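PDB 6A5K: histone-lysine N-methyltransferase, H3 lysine-9 specific SUVH6 from Arabidopsis thaliana, which transfers methyl groups from S-adenosylmethionine to a lysine side chain of histone H3 and probably recognises non-CG DNA methylation through its SRA domain. Local coordinates for residues D76-R81 with L87-P92; A95-M100 with K106-I111; T156-L161 with N211-Q216; V171-G176 with F215-I220. The protein carries 1 engineered substitution. All coordinates share one frame; numbering follows the deposited sequence.

Overall arrangement
All four contacts belong to the SRA domain, and three of them are wholly buried where side chains touch. Contact 2 is the exception: a bulged beta hairpin, mostly buried, whose turn-side end at K106 reaches the surface. It is also the one held by direct backbone hydrogen bonds; contacts 1, 3 and 4 rest on apolar packing, with bridging waters added in contact 1. Contacts 3 and 4 share strand 211-219, F215 meeting helix 156-167 and L217 meeting strand 171-176. Contact 2 lies among the others: S110 bonds to H90 of contact 1, A108 packs on L161 of contact 3, and I111 pairs with strand 171-176 of contact 4.

Contact 1: residues D76-R81 with L87-P92; sequences DEFQYR and LGIHKP
F78, at the end of the short strand 77-78, meets L87 and I89 where the backbone leaves helix 81-87: G88 between them, with phi at 74°, is the C-prime residue of a Schellman motif in which I89 N bonds to L84 O and G88 N to N85 O. Glycine suits this position because positive phi costs it little. The CB atoms of L87 and I89 both point toward the strand. With CG anti to its own carbonyl carbon (chi1 -45°), F78 presents the far end of its ring to them. I89 CD1 arrives from the opposite direction and lies 3.6 Å from F78 CZ; L87 CD1 comes in at a slant, 3.8 Å from F78 CE2. Branched aliphatic chains suit the place, since each can put one methyl against the phenyl group, and L14 of helix 5-29 touches the same ring. The polar end is joined through water. One water accepts from R81 NE at 2.6 Å and donates to P92 O at 2.6 Å; a second donates to R81 O at 2.8 Å and to P92 O at 3.0 Å. Both waters lie in plane at the edge of the H90 ring, whose nitrogens bond to S110 and A95. The two ends thus differ in kind: the buried hydrocarbon end depends on shape, while at the other end two water bonds satisfy P92 O and couple it to R81 without direct contact.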
loop_
_atom_site.group_PDB
_atom_site.type_symbol
_atom_site.label_atom_id
_atom_site.label_comp_id
_atom_site.label_asym_id
_atom_site.label_seq_id
_atom_site.Cartn_x
_atom_site.Cartn_y
_atom_site.Cartn_z
ATOM N N ASP A 76 -9.757 5.337 1.385
ATOM C CA ASP A 76 -8.646 5.380 0.428
ATOM C C ASP A 76 -7.643 6.464 0.814
ATOM O O ASP A 76 -8.025 7.534 1.296
ATOM C CB ASP A 76 -9.139 5.636 -0.999
ATOM C CG ASP A 76 -9.703 4.388 -1.672
ATOM O OD1 ASP A 76 -9.595 3.278 -1.102
ATOM O OD2 ASP A 76 -10.255 4.523 -2.788
ATOM N N GLU A 77 -6.363 6.190 0.597
ATOM C CA GLU A 77 -5.321 7.140 0.968
ATOM C C GLU A 77 -4.469 7.537 -0.225
ATOM O O GLU A 77 -4.358 6.789 -1.203
ATOM C CB GLU A 77 -4.441 6.563 2.082
ATOM C CG GLU A 77 -5.238 6.256 3.352
ATOM C CD GLU A 77 -4.372 6.173 4.594
ATOM O OE1 GLU A 77 -3.131 6.187 4.453
ATOM O OE2 GLU A 77 -4.940 6.112 5.711
ATOM N N PHE A 78 -3.879 8.723 -0.119
ATOM C CA PHE A 78 -3.099 9.346 -1.174
ATOM C C PHE A 78 -1.873 10.007 -0.548
ATOM O O PHE A 78 -1.962 10.577 0.544
ATOM C CB PHE A 78 -3.942 10.379 -1.925
ATOM C CG PHE A 78 -5.324 9.895 -2.257
ATOM C CD1 PHE A 78 -6.389 10.145 -1.395
ATOM C CD2 PHE A 78 -5.556 9.154 -3.407
ATOM C CE1 PHE A 78 -7.658 9.676 -1.685
ATOM C CE2 PHE A 78 -6.829 8.686 -3.709
ATOM C CZ PHE A 78 -7.880 8.951 -2.844
ATOM N N GLN A 79 -0.730 9.918 -1.217
ATOM C CA GLN A 79 0.473 10.594 -0.736
ATOM C C GLN A 79 0.496 12.050 -1.190
ATOM O O GLN A 79 0.809 12.961 -0.414
ATOM C CB GLN A 79 1.735 9.888 -1.230
ATOM C CG GLN A 79 3.020 10.512 -0.683
ATOM C CD GLN A 79 4.270 9.878 -1.253
ATOM O OE1 GLN A 79 4.235 8.752 -1.743
ATOM N NE2 GLN A 79 5.383 10.602 -1.199
ATOM N N TYR A 80 0.150 12.263 -2.453
ATOM C CA TYR A 80 0.227 13.587 -3.050
ATOM C C TYR A 80 -1.145 14.166 -3.359
ATOM O O TYR A 80 -2.051 13.452 -3.799
ATOM C CB TYR A 80 1.049 13.541 -4.332
ATOM C CG TYR A 80 2.487 13.107 -4.161
ATOM C CD1 TYR A 80 3.458 14.011 -3.753
ATOM C CD2 TYR A 80 2.886 11.805 -4.460
ATOM C CE1 TYR A 80 4.775 13.630 -3.623
ATOM C CE2 TYR A 80 4.210 11.417 -4.324
ATOM C CZ TYR A 80 5.146 12.336 -3.911
ATOM O OH TYR A 80 6.463 11.975 -3.780
ATOM N N ARG A 81 -1.283 15.469 -3.148
ATOM C CA ARG A 81 -2.495 16.179 -3.522
ATOM C C ARG A 81 -2.796 15.992 -5.006
ATOM O O ARG A 81 -3.961 15.929 -5.405
ATOM C CB ARG A 81 -2.361 17.669 -3.190
ATOM C CG ARG A 81 -3.481 18.233 -2.330
ATOM C CD ARG A 81 -3.364 19.746 -2.254
ATOM N NE ARG A 81 -4.428 20.372 -1.475
ATOM C CZ ARG A 81 -4.332 20.658 -0.181
ATOM N NH1 ARG A 81 -3.222 20.366 0.488
ATOM N NH2 ARG A 81 -5.348 21.232 0.446
ATOM N N LEU A 87 -7.356 11.691 -10.411
ATOM C CA LEU A 87 -8.588 10.905 -10.320
ATOM C C LEU A 87 -9.862 11.737 -10.467
ATOM O O LEU A 87 -10.959 11.184 -10.587
ATOM C CB LEU A 87 -8.632 10.158 -8.984
ATOM C CG LEU A 87 -7.531 9.135 -8.711
ATOM C CD1 LEU A 87 -7.756 8.446 -7.352
ATOM C CD2 LEU A 87 -7.476 8.122 -9.838
ATOM N N GLY A 88 -9.718 13.058 -10.458
ATOM C CA GLY A 88 -10.866 13.944 -10.531
ATOM C C GLY A 88 -11.661 14.010 -9.237
ATOM O O GLY A 88 -12.839 14.369 -9.239
ATOM N N ILE A 89 -11.022 13.653 -8.128
ATOM C CA ILE A 89 -11.652 13.729 -6.808
ATOM C C ILE A 89 -11.735 15.178 -6.336
ATOM O O ILE A 89 -12.728 15.611 -5.744
ATOM C CB ILE A 89 -10.864 12.916 -5.754
ATOM C CG1 ILE A 89 -10.899 11.424 -6.079
ATOM C CG2 ILE A 89 -11.414 13.160 -4.351
ATOM C CD1 ILE A 89 -10.017 10.601 -5.168
ATOM N N HIS A 90 -10.656 15.904 -6.589
ATOM C CA HIS A 90 -10.478 17.275 -6.129
ATOM C C HIS A 90 -9.526 17.924 -7.118
ATOM O O HIS A 90 -8.381 17.495 -7.246
ATOM C CB HIS A 90 -9.920 17.303 -4.700
ATOM C CG HIS A 90 -9.841 18.672 -4.095
ATOM N ND1 HIS A 90 -10.933 19.297 -3.528
ATOM C CD2 HIS A 90 -8.798 19.518 -3.934
ATOM C CE1 HIS A 90 -10.566 20.474 -3.052
ATOM N NE2 HIS A 90 -9.277 20.638 -3.292
ATOM N N LYS A 91 -10.005 18.930 -7.840
ATOM C CA LYS A 91 -9.253 19.468 -8.973
ATOM C C LYS A 91 -8.160 20.485 -8.608
ATOM O O LYS A 91 -7.062 20.405 -9.155
ATOM C CB LYS A 91 -10.216 20.085 -9.991
ATOM C CG LYS A 91 -11.160 19.072 -10.630
ATOM C CD LYS A 91 -10.438 18.229 -11.666
ATOM C CE LYS A 91 -11.321 17.107 -12.197
ATOM N NZ LYS A 91 -12.650 17.612 -12.645
ATOM N N PRO A 92 -8.439 21.440 -7.692
ATOM C CA PRO A 92 -7.386 22.420 -7.391
ATOM C C PRO A 92 -6.121 21.784 -6.823
ATOM O O PRO A 92 -6.198 20.905 -5.958
ATOM C CB PRO A 92 -8.039 23.333 -6.347
ATOM C CG PRO A 92 -9.501 23.204 -6.591
ATOM C CD PRO A 92 -9.692 21.767 -6.986
HETATM O O HOH W 1 -5.933 21.330 -3.372
HETATM O O HOH W 2 -5.731 18.048 -5.007
#

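Contact 2: residues A95-M100 with K106-I111; sequences AGIDYM and KVATSI
D98 faces both T109 and S110 in a classic beta bulge, which interrupts the antiparallel hairpin of strands 97-102 and 105-113 within the SRA domain. D98 O is gripped by T109 N at 2.6 Å and S110 N at 3.1 Å, both arriving from the same face of the carbonyl plane, and T109 OG1 adds a weak bond. D98 OD1 bonds to H64 NE2 and OD2 to the backbone N of K91, while S110 OG bonds to H90. Beyond the bulge, M100, a selenomethionine, pairs with V107. Its chain runs extended across T109 at about a right angle: CB lies 3.8 Å from T109 CG2, CG 3.6 Å from that methyl, and SE 3.7 Å from it. Threonine thus serves twice, hydroxyl to the bulge and methyl to the selenomethionine. A glycine in place of T109 would probably leave the M100 chain without this support and cost D98 O its weak third bond. At the hairpin's other end I97 CG1 lies beside I111 CG2, 4.0 Å away.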
loop_
_atom_site.group_PDB
_atom_site.type_symbol
_atom_site.label_atom_id
_atom_site.label_comp_id
_atom_site.label_asym_id
_atom_site.label_seq_id
_atom_site.Cartn_x
_atom_site.Cartn_y
_atom_site.Cartn_z
ATOM N N ALA A 95 -5.794 24.863 -3.613
ATOM C CA ALA A 95 -6.977 25.380 -2.921
ATOM C C ALA A 95 -7.715 24.283 -2.155
ATOM O O ALA A 95 -7.703 23.112 -2.545
ATOM C CB ALA A 95 -7.916 26.054 -3.909
ATOM N N GLY A 96 -8.350 24.673 -1.055
ATOM C CA GLY A 96 -9.028 23.726 -0.188
ATOM C C GLY A 96 -10.430 23.361 -0.642
ATOM O O GLY A 96 -10.932 22.298 -0.294
ATOM N N ILE A 97 -11.067 24.236 -1.416
ATOM C CA ILE A 97 -12.447 24.003 -1.839
ATOM C C ILE A 97 -12.574 23.859 -3.355
ATOM O O ILE A 97 -12.092 24.697 -4.109
ATOM C CB ILE A 97 -13.387 25.143 -1.385
ATOM C CG1 ILE A 97 -13.297 25.352 0.125
ATOM C CG2 ILE A 97 -14.829 24.835 -1.786
ATOM C CD1 ILE A 97 -13.984 26.621 0.603
ATOM N N ASP A 98 -13.230 22.789 -3.786
ATOM C CA ASP A 98 -13.577 22.594 -5.181
ATOM C C ASP A 98 -15.095 22.628 -5.312
ATOM O O ASP A 98 -15.827 22.122 -4.431
ATOM C CB ASP A 98 -13.022 21.270 -5.712
ATOM C CG ASP A 98 -12.974 21.220 -7.236
ATOM O OD1 ASP A 98 -13.170 22.271 -7.878
ATOM O OD2 ASP A 98 -12.711 20.132 -7.791
ATOM N N TYR A 99 -15.549 23.196 -6.425
ATOM C CA TYR A 99 -16.966 23.432 -6.641
ATOM C C TYR A 99 -17.360 23.365 -8.112
ATOM O O TYR A 99 -16.508 23.317 -9.004
ATOM C CB TYR A 99 -17.369 24.787 -6.058
ATOM C CG TYR A 99 -16.600 25.974 -6.596
ATOM C CD1 TYR A 99 -15.429 26.402 -5.980
ATOM C CD2 TYR A 99 -17.053 26.680 -7.706
ATOM C CE1 TYR A 99 -14.725 27.489 -6.460
ATOM C CE2 TYR A 99 -16.353 27.767 -8.193
ATOM C CZ TYR A 99 -15.191 28.167 -7.563
ATOM O OH TYR A 99 -14.488 29.251 -8.038
HETATM N N MSE A 100 -18.663 23.354 -8.360
HETATM C CA MSE A 100 -19.162 23.234 -9.720
HETATM C C MSE A 100 -20.476 23.981 -9.864
HETATM O O MSE A 100 -21.159 24.257 -8.876
HETATM C CB MSE A 100 -19.334 21.761 -10.107
HETATM C CG MSE A 100 -20.619 21.115 -9.613
HETATM SE SE MSE A 100 -20.765 19.198 -10.065
HETATM C CE MSE A 100 -22.699 19.046 -9.858
ATOM N N LYS A 106 -23.497 27.816 -7.628
ATOM C CA LYS A 106 -22.380 26.891 -7.557
ATOM C C LYS A 106 -22.393 26.262 -6.180
ATOM O O LYS A 106 -22.687 26.936 -5.194
ATOM C CB LYS A 106 -21.051 27.601 -7.826
ATOM C CG LYS A 106 -20.902 28.103 -9.254
ATOM C CD LYS A 106 -19.810 29.152 -9.366
ATOM C CE LYS A 106 -19.630 29.610 -10.812
ATOM N NZ LYS A 106 -18.701 30.769 -10.928
ATOM N N VAL A 107 -22.110 24.966 -6.117
ATOM C CA VAL A 107 -22.029 24.275 -4.842
ATOM C C VAL A 107 -20.684 23.587 -4.756
ATOM O O VAL A 107 -20.094 23.243 -5.782
ATOM C CB VAL A 107 -23.154 23.236 -4.658
ATOM C CG1 VAL A 107 -24.521 23.919 -4.660
ATOM C CG2 VAL A 107 -23.071 22.144 -5.729
ATOM N N ALA A 108 -20.192 23.401 -3.537
ATOM C CA ALA A 108 -18.929 22.699 -3.346
ATOM C C ALA A 108 -19.055 21.242 -3.762
ATOM O O ALA A 108 -20.086 20.608 -3.536
ATOM C CB ALA A 108 -18.478 22.790 -1.905
ATOM N N THR A 109 -17.995 20.709 -4.357
ATOM C CA THR A 109 -17.949 19.294 -4.682
ATOM C C THR A 109 -17.038 18.572 -3.701
ATOM O O THR A 109 -17.283 17.417 -3.342
ATOM C CB THR A 109 -17.441 19.057 -6.102
ATOM O OG1 THR A 109 -16.202 19.758 -6.274
ATOM C CG2 THR A 109 -18.466 19.558 -7.128
ATOM N N SER A 110 -15.974 19.247 -3.275
ATOM C CA SER A 110 -15.028 18.572 -2.384
ATOM C C SER A 110 -14.187 19.556 -1.598
ATOM O O SER A 110 -13.943 20.660 -2.057
ATOM C CB SER A 110 -14.115 17.636 -3.181
ATOM O OG SER A 110 -13.341 18.374 -4.108
ATOM N N ILE A 111 -13.762 19.163 -0.402
ATOM C CA ILE A 111 -12.841 19.983 0.370
ATOM C C ILE A 111 -11.688 19.147 0.908
ATOM O O ILE A 111 -11.852 17.966 1.218
ATOM C CB ILE A 111 -13.539 20.697 1.560
ATOM C CG1 ILE A 111 -14.114 19.682 2.552
ATOM C CG2 ILE A 111 -14.620 21.650 1.056
ATOM C CD1 ILE A 111 -14.809 20.322 3.763
#

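Contact 3: residues T156-L161 with N211-Q216; sequences TGNLAL and NVFKFQ
Helix-on-sheet packing brings N158 and L161, one turn apart on helix 156-167, against F213 and F215 of strand 211-219 in the SRA domain. The helix and strand segments run at 33° to each other with their axes 10.1 Å apart, and no hydrogen bond crosses between them. Large side chains fill that separation. The central interaction is CH-pi: L161 CD2 sits over one face of the F215 ring, 3.6 Å from its centroid and 12° off the normal. L161 chi1 of -157° carries CG away from the backbone N and lays the leucine chain across the ring, with CB 3.8 Å from F215 CE2. N158 contributes its backbone, O being 3.6 Å from F215 CZ. Its amide crosses obliquely to the other phenylalanine, ND2 lying 3.8 Å from F213 CD1. That amide is held by other partners, OD1 accepting from Q132 N and ND2 bonding weakly to K153 O, which helps to account for an asparagine beside aromatic rings. With an alanine at F215, L161 CD2 is likely to lose the ring face it rests on, and a gap would probably open between helix and strand. I97 and Y129 also touch L161. Adhesion across this interface is therefore dispersive, a leucine methyl lying over the pi face of a phenyl ring while the polar atoms of the neighbouring amide are paired with Q132 and K153.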
loop_
_atom_site.group_PDB
_atom_site.type_symbol
_atom_site.label_atom_id
_atom_site.label_comp_id
_atom_site.label_asym_id
_atom_site.label_seq_id
_atom_site.Cartn_x
_atom_site.Cartn_y
_atom_site.Cartn_z
ATOM N N THR A 156 -16.406 32.792 -4.570
ATOM C CA THR A 156 -15.816 31.544 -5.071
ATOM C C THR A 156 -16.074 30.323 -4.175
ATOM O O THR A 156 -17.224 29.945 -3.946
ATOM C CB THR A 156 -14.293 31.701 -5.281
ATOM O OG1 THR A 156 -13.676 32.146 -4.068
ATOM C CG2 THR A 156 -14.010 32.718 -6.379
ATOM N N GLY A 157 -15.002 29.714 -3.674
ATOM C CA GLY A 157 -15.106 28.521 -2.848
ATOM C C GLY A 157 -15.962 28.667 -1.600
ATOM O O GLY A 157 -16.825 27.830 -1.317
ATOM N N ASN A 158 -15.725 29.731 -0.843
ATOM C CA ASN A 158 -16.497 29.962 0.371
ATOM C C ASN A 158 -17.989 30.108 0.067
ATOM O O ASN A 158 -18.841 29.550 0.778
ATOM C CB ASN A 158 -15.978 31.196 1.108
ATOM C CG ASN A 158 -14.598 30.978 1.713
ATOM O OD1 ASN A 158 -14.155 29.841 1.892
ATOM N ND2 ASN A 158 -13.916 32.070 2.038
ATOM N N LEU A 159 -18.298 30.846 -0.998
ATOM C CA LEU A 159 -19.682 31.047 -1.420
ATOM C C LEU A 159 -20.314 29.735 -1.870
ATOM O O LEU A 159 -21.485 29.480 -1.603
ATOM C CB LEU A 159 -19.762 32.083 -2.551
ATOM C CG LEU A 159 -21.159 32.396 -3.099
ATOM C CD1 LEU A 159 -22.058 32.948 -2.001
ATOM C CD2 LEU A 159 -21.082 33.372 -4.258
ATOM N N ALA A 160 -19.536 28.898 -2.553
ATOM C CA ALA A 160 -20.044 27.612 -3.016
ATOM C C ALA A 160 -20.384 26.709 -1.835
ATOM O O ALA A 160 -21.418 26.031 -1.827
ATOM C CB ALA A 160 -19.032 26.934 -3.923
ATOM N N LEU A 161 -19.498 26.696 -0.843
ATOM C CA LEU A 161 -19.709 25.881 0.346
ATOM C C LEU A 161 -20.939 26.383 1.100
ATOM O O LEU A 161 -21.730 25.588 1.614
ATOM C CB LEU A 161 -18.463 25.907 1.236
ATOM C CG LEU A 161 -18.203 24.780 2.239
ATOM C CD1 LEU A 161 -18.412 23.393 1.629
ATOM C CD2 LEU A 161 -16.791 24.915 2.810
ATOM N N ASN A 211 -10.523 38.398 9.623
ATOM C CA ASN A 211 -11.818 37.735 9.517
ATOM C C ASN A 211 -11.814 36.443 8.688
ATOM O O ASN A 211 -11.270 36.418 7.585
ATOM C CB ASN A 211 -12.804 38.735 8.923
ATOM C CG ASN A 211 -14.225 38.452 9.303
ATOM O OD1 ASN A 211 -14.801 37.474 8.844
ATOM N ND2 ASN A 211 -14.809 39.309 10.138
ATOM N N VAL A 212 -12.421 35.375 9.212
ATOM C CA VAL A 212 -12.513 34.113 8.473
ATOM C C VAL A 212 -13.893 33.451 8.545
ATOM O O VAL A 212 -14.654 33.657 9.491
ATOM C CB VAL A 212 -11.471 33.078 8.969
ATOM C CG1 VAL A 212 -10.051 33.600 8.786
ATOM C CG2 VAL A 212 -11.736 32.702 10.423
ATOM N N PHE A 213 -14.196 32.637 7.541
ATOM C CA PHE A 213 -15.423 31.849 7.528
ATOM C C PHE A 213 -15.181 30.440 8.048
ATOM O O PHE A 213 -14.160 29.821 7.742
ATOM C CB PHE A 213 -16.015 31.782 6.116
ATOM C CG PHE A 213 -16.506 33.100 5.607
ATOM C CD1 PHE A 213 -15.690 33.911 4.834
ATOM C CD2 PHE A 213 -17.784 33.538 5.911
ATOM C CE1 PHE A 213 -16.146 35.132 4.368
ATOM C CE2 PHE A 213 -18.245 34.761 5.449
ATOM C CZ PHE A 213 -17.426 35.557 4.678
ATOM N N LYS A 214 -16.129 29.937 8.831
ATOM C CA LYS A 214 -16.078 28.566 9.313
ATOM C C LYS A 214 -17.391 27.862 8.984
ATOM O O LYS A 214 -18.452 28.481 8.995
ATOM C CB LYS A 214 -15.804 28.527 10.816
ATOM C CG LYS A 214 -14.462 29.132 11.204
ATOM C CD LYS A 214 -13.745 28.281 12.235
ATOM C CE LYS A 214 -12.350 28.815 12.511
ATOM N NZ LYS A 214 -11.563 27.890 13.377
ATOM N N PHE A 215 -17.306 26.569 8.691
ATOM C CA PHE A 215 -18.442 25.783 8.222
ATOM C C PHE A 215 -18.569 24.527 9.073
ATOM O O PHE A 215 -17.564 23.905 9.409
ATOM C CB PHE A 215 -18.268 25.394 6.741
ATOM C CG PHE A 215 -18.088 26.568 5.814
ATOM C CD1 PHE A 215 -16.843 27.171 5.667
ATOM C CD2 PHE A 215 -19.156 27.056 5.073
ATOM C CE1 PHE A 215 -16.671 28.246 4.809
ATOM C CE2 PHE A 215 -18.996 28.129 4.211
ATOM C CZ PHE A 215 -17.751 28.729 4.082
ATOM N N GLN A 216 -19.790 24.144 9.424
ATOM C CA GLN A 216 -19.986 22.863 10.091
ATOM C C GLN A 216 -20.576 21.856 9.116
ATOM O O GLN A 216 -21.600 22.117 8.497
ATOM C CB GLN A 216 -20.892 23.003 11.319
ATOM C CG GLN A 216 -21.274 21.670 11.939
ATOM C CD GLN A 216 -22.056 21.830 13.220
ATOM O OE1 GLN A 216 -21.538 22.338 14.210
ATOM N NE2 GLN A 216 -23.309 21.398 13.209
#

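Contact 4: residues V171-G176 with F215-I220; sequences VRVIRG and FQLRRI
V171 and V173 share one rotamer, chi1 near 180° in both (177° and 167°), with CG1 anti to the backbone N and CG2 anti to the carbonyl carbon, yet they offer different methyls to L217: CG1 from V171 and CG2 from V173. The difference lies in how the two residues are set on their strand, for the CB bond of V173 points toward the strand of L217 and that of V171 does not. On the other strand L217 carries its CG anti to its carbonyl carbon, and chi2 of 81° leaves CD2 extended away from CA, so that this one methyl reaches both valines. L217 CD2 lies 4.3 Å from V171 CG1 and 4.2 Å from V173 CG2, a rather loose apolar contact between residues whose backbones stand well apart: the CA atoms of V171 and L217 are 8.8 Å from each other. The two strands are not hydrogen-bonded partners. Both pair with strand 190-205, and the mixed sheet of the SRA domain brings their side chains within reach of each other. Beta-branched valine suits an extended strand, and leucine is long enough to span the distance. I111 and L127 touch both V173 and L217, adding further hydrocarbon around the junction. R172, the residue between the two valines, points away from L217, and its guanidinium group bonds instead to the backbone oxygens of I65, G67 and I89. On the strand carrying L217, R218 makes salt bridges to E199 and D125.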
loop_
_atom_site.group_PDB
_atom_site.type_symbol
_atom_site.label_atom_id
_atom_site.label_comp_id
_atom_site.label_asym_id
_atom_site.label_seq_id
_atom_site.Cartn_x
_atom_site.Cartn_y
_atom_site.Cartn_z
ATOM N N VAL A 171 -20.865 16.806 -0.193
ATOM C CA VAL A 171 -19.509 17.322 -0.315
ATOM C C VAL A 171 -18.518 16.214 0.048
ATOM O O VAL A 171 -18.611 15.626 1.131
ATOM C CB VAL A 171 -19.276 18.549 0.607
ATOM C CG1 VAL A 171 -17.825 19.033 0.521
ATOM C CG2 VAL A 171 -20.249 19.677 0.268
ATOM N N ARG A 172 -17.577 15.917 -0.842
ATOM C CA ARG A 172 -16.534 14.948 -0.504
ATOM C C ARG A 172 -15.529 15.574 0.453
ATOM O O ARG A 172 -15.025 16.665 0.206
ATOM C CB ARG A 172 -15.813 14.436 -1.757
ATOM C CG ARG A 172 -16.646 13.521 -2.632
ATOM C CD ARG A 172 -15.841 12.981 -3.828
ATOM N NE ARG A 172 -15.359 14.057 -4.691
ATOM C CZ ARG A 172 -16.099 14.676 -5.608
ATOM N NH1 ARG A 172 -17.369 14.338 -5.780
ATOM N NH2 ARG A 172 -15.573 15.647 -6.343
ATOM N N VAL A 173 -15.230 14.885 1.549
ATOM C CA VAL A 173 -14.218 15.382 2.461
ATOM C C VAL A 173 -12.934 14.557 2.362
ATOM O O VAL A 173 -12.943 13.341 2.568
ATOM C CB VAL A 173 -14.734 15.389 3.914
ATOM C CG1 VAL A 173 -13.585 15.607 4.898
ATOM C CG2 VAL A 173 -15.803 16.466 4.082
ATOM N N ILE A 174 -11.847 15.228 1.994
ATOM C CA ILE A 174 -10.515 14.633 2.006
ATOM C C ILE A 174 -9.785 15.204 3.216
ATOM O O ILE A 174 -9.561 16.415 3.315
ATOM C CB ILE A 174 -9.722 14.912 0.707
ATOM C CG1 ILE A 174 -10.407 14.277 -0.511
ATOM C CG2 ILE A 174 -8.296 14.383 0.807
ATOM C CD1 ILE A 174 -11.443 15.169 -1.169
ATOM N N ARG A 175 -9.437 14.334 4.153
ATOM C CA ARG A 175 -8.803 14.770 5.387
ATOM C C ARG A 175 -7.289 14.669 5.286
ATOM O O ARG A 175 -6.747 13.613 4.944
ATOM C CB ARG A 175 -9.317 13.940 6.568
ATOM C CG ARG A 175 -8.739 14.312 7.924
ATOM C CD ARG A 175 -9.404 13.501 9.041
ATOM N NE ARG A 175 -9.205 12.063 8.867
ATOM C CZ ARG A 175 -8.086 11.419 9.192
ATOM N NH1 ARG A 175 -7.066 12.086 9.714
ATOM N NH2 ARG A 175 -7.990 10.108 9.003
ATOM N N GLY A 176 -6.606 15.770 5.578
ATOM C CA GLY A 176 -5.159 15.757 5.669
ATOM C C GLY A 176 -4.750 15.201 7.016
ATOM O O GLY A 176 -5.254 15.646 8.046
ATOM N N PHE A 215 -17.306 26.569 8.691
ATOM C CA PHE A 215 -18.442 25.783 8.222
ATOM C C PHE A 215 -18.569 24.527 9.073
ATOM O O PHE A 215 -17.564 23.905 9.409
ATOM C CB PHE A 215 -18.268 25.394 6.741
ATOM C CG PHE A 215 -18.088 26.568 5.814
ATOM C CD1 PHE A 215 -16.843 27.171 5.667
ATOM C CD2 PHE A 215 -19.156 27.056 5.073
ATOM C CE1 PHE A 215 -16.671 28.246 4.809
ATOM C CE2 PHE A 215 -18.996 28.129 4.211
ATOM C CZ PHE A 215 -17.751 28.729 4.082
ATOM N N GLN A 216 -19.790 24.144 9.424
ATOM C CA GLN A 216 -19.986 22.863 10.091
ATOM C C GLN A 216 -20.576 21.856 9.116
ATOM O O GLN A 216 -21.600 22.117 8.497
ATOM C CB GLN A 216 -20.892 23.003 11.319
ATOM C CG GLN A 216 -21.274 21.670 11.939
ATOM C CD GLN A 216 -22.056 21.830 13.220
ATOM O OE1 GLN A 216 -21.538 22.338 14.210
ATOM N NE2 GLN A 216 -23.309 21.398 13.209
ATOM N N LEU A 217 -19.917 20.712 8.979
ATOM C CA LEU A 217 -20.397 19.635 8.124
ATOM C C LEU A 217 -20.713 18.402 8.959
ATOM O O LEU A 217 -20.082 18.164 9.988
ATOM C CB LEU A 217 -19.367 19.281 7.048
ATOM C CG LEU A 217 -18.982 20.347 6.016
ATOM C CD1 LEU A 217 -17.954 21.323 6.581
ATOM C CD2 LEU A 217 -18.467 19.707 4.728
ATOM N N ARG A 218 -21.694 17.623 8.514
ATOM C CA ARG A 218 -22.051 16.384 9.193
ATOM C C ARG A 218 -22.087 15.232 8.194
ATOM O O ARG A 218 -22.664 15.344 7.110
ATOM C CB ARG A 218 -23.399 16.515 9.914
ATOM C CG ARG A 218 -23.778 15.280 10.721
ATOM C CD ARG A 218 -25.150 15.430 11.380
ATOM N NE ARG A 218 -25.209 16.584 12.273
ATOM C CZ ARG A 218 -24.928 16.542 13.572
ATOM N NH1 ARG A 218 -24.561 15.400 14.137
ATOM N NH2 ARG A 218 -25.009 17.644 14.307
ATOM N N ARG A 219 -21.466 14.125 8.578
ATOM C CA ARG A 219 -21.340 12.972 7.701
ATOM C C ARG A 219 -22.695 12.341 7.401
ATOM O O ARG A 219 -23.515 12.145 8.296
ATOM C CB ARG A 219 -20.404 11.943 8.330
ATOM C CG ARG A 219 -19.796 10.962 7.344
ATOM C CD ARG A 219 -18.655 10.216 8.002
ATOM N NE ARG A 219 -17.905 9.395 7.060
ATOM C CZ ARG A 219 -17.950 8.066 7.022
ATOM N NH1 ARG A 219 -18.711 7.396 7.876
ATOM N NH2 ARG A 219 -17.221 7.404 6.135
ATOM N N ILE A 220 -22.927 12.034 6.130
ATOM C CA ILE A 220 -24.168 11.390 5.718
ATOM C C ILE A 220 -24.218 9.952 6.232
ATOM O O ILE A 220 -23.293 9.181 6.003
ATOM C CB ILE A 220 -24.318 11.414 4.183
ATOM C CG1 ILE A 220 -24.502 12.857 3.699
ATOM C CG2 ILE A 220 -25.483 10.538 3.732
ATOM C CD1 ILE A 220 -24.348 13.012 2.210
#